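Local coordinates for protein putative phosphohistidine phosphatase SixA (Agrobacterium tumefaciens, PDB 2RFL) that probably removes phosphate from phosphohistidine or related substrates, as a putative SixA-type member of the histidine phosphatase superfamily, at residues A[13-18]-A[138-143]. Numbering follows the deposited sequence.
Sequences LLRHAK and SGFPTS
R15 stretches along the backbone of 140-142 and ends on a carbonyl: its NH1 donates to F140 O at 2.8 Å, with the acceptor close to the guanidinium plane and the donor in the carbonyl plane. The chain is extended from CG to NE, with CG anti to the backbone N (chi1 -174°), and this carries CB and CD past P141 O. T142 CG2 sits over the centre of one guanidinium face, 3.8 Å from R15 CZ, while F140 O takes the edge. F140 O also accepts from N116 ND2, so two donors hold it.

The tight part lies where strand 10-15 ends. S143 N is shared between two carbonyls: it bonds H16 O at 3.0 Å and R15 O more weakly, at an N-H...O angle of 120°. T142 CB presses on H16 O as well. Deeper in, the F140 ring turns its edge to L13 O, with CZ 3.2 Å away, and lays CE1 against R15 CB; M119 and L123 of helix 118-127 cover L13 and F140 together. S143 OG, buried beside L14 CD1, has no polar partner in the model.

Toward solvent the fit slackens. Exposed K18 meets T142 mainly through its backbone N, 3.7 Å from T142 CB, and its own CB makes a looser contact. The ring of P141 stays clear of 13-18, though its carbonyl O packs against R15; the hydroxyl of T142 bonds instead to E40.

The H16 side chain leaves the backbone away from 138-143, yet its ring passes near T142 CG2; ND1 bonds A17 O at 2.6 Å and H115 meets the ring. R15-H16 at the end of strand 10-15 matches the RH signature of the histidine phosphatase superfamily, in which this histidine is the probable phosphate acceptor; the loop before strand 145-149 packs beside the probable phosphate pocket.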
loop_
_atom_site.group_PDB
_atom_site.type_symbol
_atom_site.label_atom_id
_atom_site.label_comp_id
_atom_site.label_asym_id
_atom_site.label_seq_id
_atom_site.Cartn_x
_atom_site.Cartn_y
_atom_site.Cartn_z
ATOM N N LEU A 13 0.155 3.829 -1.208
ATOM C CA LEU A 13 1.077 2.759 -0.833
ATOM C C LEU A 13 0.815 2.202 0.554
ATOM O O LEU A 13 1.134 2.860 1.579
ATOM C CB LEU A 13 2.524 3.277 -0.836
ATOM C CG LEU A 13 3.204 3.883 -2.052
ATOM C CD1 LEU A 13 4.581 4.295 -1.610
ATOM C CD2 LEU A 13 3.291 2.875 -3.130
ATOM N N LEU A 14 0.306 0.969 0.566
ATOM C CA LEU A 14 -0.205 0.277 1.741
ATOM C C LEU A 14 0.614 -0.976 2.079
ATOM O O LEU A 14 0.676 -1.956 1.318
ATOM C CB LEU A 14 -1.716 -0.095 1.559
ATOM C CG LEU A 14 -2.436 -0.903 2.680
ATOM C CD1 LEU A 14 -2.449 -0.193 4.055
ATOM C CD2 LEU A 14 -3.867 -1.356 2.319
ATOM N N ARG A 15 1.229 -0.964 3.248
ATOM C CA ARG A 15 1.859 -2.170 3.711
ATOM C C ARG A 15 0.778 -3.010 4.372
ATOM O O ARG A 15 -0.133 -2.469 4.987
ATOM C CB ARG A 15 3.021 -1.886 4.642
ATOM C CG ARG A 15 3.779 -3.169 5.007
ATOM C CD ARG A 15 5.129 -2.941 5.627
ATOM N NE ARG A 15 5.604 -4.191 6.170
ATOM C CZ ARG A 15 6.336 -4.287 7.276
ATOM N NH1 ARG A 15 6.730 -3.187 7.916
ATOM N NH2 ARG A 15 6.694 -5.480 7.739
ATOM N N HIS A 16 0.870 -4.329 4.193
ATOM C CA HIS A 16 -0.076 -5.263 4.748
ATOM C C HIS A 16 -0.035 -5.105 6.274
ATOM O O HIS A 16 0.967 -4.633 6.835
ATOM C CB HIS A 16 0.247 -6.710 4.319
ATOM C CG HIS A 16 1.527 -7.236 4.895
ATOM N ND1 HIS A 16 1.631 -7.692 6.196
ATOM C CD2 HIS A 16 2.772 -7.320 4.370
ATOM C CE1 HIS A 16 2.880 -8.044 6.439
ATOM N NE2 HIS A 16 3.588 -7.840 5.345
ATOM N N ALA A 17 -1.142 -5.463 6.920
ATOM C CA ALA A 17 -1.270 -5.392 8.361
ATOM C C ALA A 17 -0.381 -6.448 9.024
ATOM O O ALA A 17 0.212 -7.291 8.313
ATOM C CB ALA A 17 -2.742 -5.563 8.757
ATOM N N LYS A 18 -0.287 -6.385 10.364
ATOM C CA LYS A 18 0.535 -7.312 11.166
ATOM C C LYS A 18 0.111 -8.765 10.988
ATOM O O LYS A 18 -1.066 -9.121 11.163
ATOM C CB LYS A 18 0.554 -6.922 12.661
ATOM C CG LYS A 18 1.510 -7.774 13.547
ATOM C CD LYS A 18 1.638 -7.293 14.988
ATOM C CE LYS A 18 2.725 -6.223 15.163
ATOM N NZ LYS A 18 4.038 -6.461 14.440
ATOM N N SER A 138 11.656 5.158 11.792
ATOM C CA SER A 138 11.786 3.712 11.957
ATOM C C SER A 138 11.254 2.868 10.791
ATOM O O SER A 138 10.977 1.681 10.952
ATOM C CB SER A 138 11.169 3.277 13.287
ATOM O OG SER A 138 9.896 3.856 13.456
ATOM N N GLY A 139 11.125 3.468 9.614
ATOM C CA GLY A 139 10.751 2.713 8.424
ATOM C C GLY A 139 9.261 2.642 8.151
ATOM O O GLY A 139 8.478 3.293 8.834
ATOM N N PHE A 140 8.883 1.833 7.161
ATOM C CA PHE A 140 7.513 1.775 6.621
ATOM C C PHE A 140 6.722 0.661 7.348
ATOM O O PHE A 140 6.908 -0.542 7.062
ATOM C CB PHE A 140 7.601 1.534 5.110
ATOM C CG PHE A 140 6.366 1.871 4.339
ATOM C CD1 PHE A 140 5.123 1.340 4.688
ATOM C CD2 PHE A 140 6.452 2.684 3.212
ATOM C CE1 PHE A 140 3.962 1.619 3.960
ATOM C CE2 PHE A 140 5.305 2.980 2.466
ATOM C CZ PHE A 140 4.040 2.432 2.860
ATOM N N PRO A 141 5.861 1.058 8.310
ATOM C CA PRO A 141 5.156 0.141 9.198
ATOM C C PRO A 141 3.999 -0.656 8.531
ATOM O O PRO A 141 3.580 -0.341 7.405
ATOM C CB PRO A 141 4.624 1.084 10.296
ATOM C CG PRO A 141 4.419 2.413 9.601
ATOM C CD PRO A 141 5.511 2.476 8.576
ATOM N N THR A 142 3.508 -1.679 9.235
ATOM C CA THR A 142 2.394 -2.491 8.764
ATOM C C THR A 142 1.101 -1.723 8.778
ATOM O O THR A 142 0.792 -1.046 9.739
ATOM C CB THR A 142 2.149 -3.751 9.611
ATOM O OG1 THR A 142 1.940 -3.393 10.991
ATOM C CG2 THR A 142 3.278 -4.758 9.428
ATOM N N SER A 143 0.320 -1.882 7.726
ATOM C CA SER A 143 -0.873 -1.031 7.455
ATOM C C SER A 143 -0.616 0.468 7.454
ATOM O O SER A 143 -1.540 1.239 7.734
ATOM C CB SER A 143 -2.068 -1.357 8.339
ATOM O OG SER A 143 -3.206 -0.797 7.703
#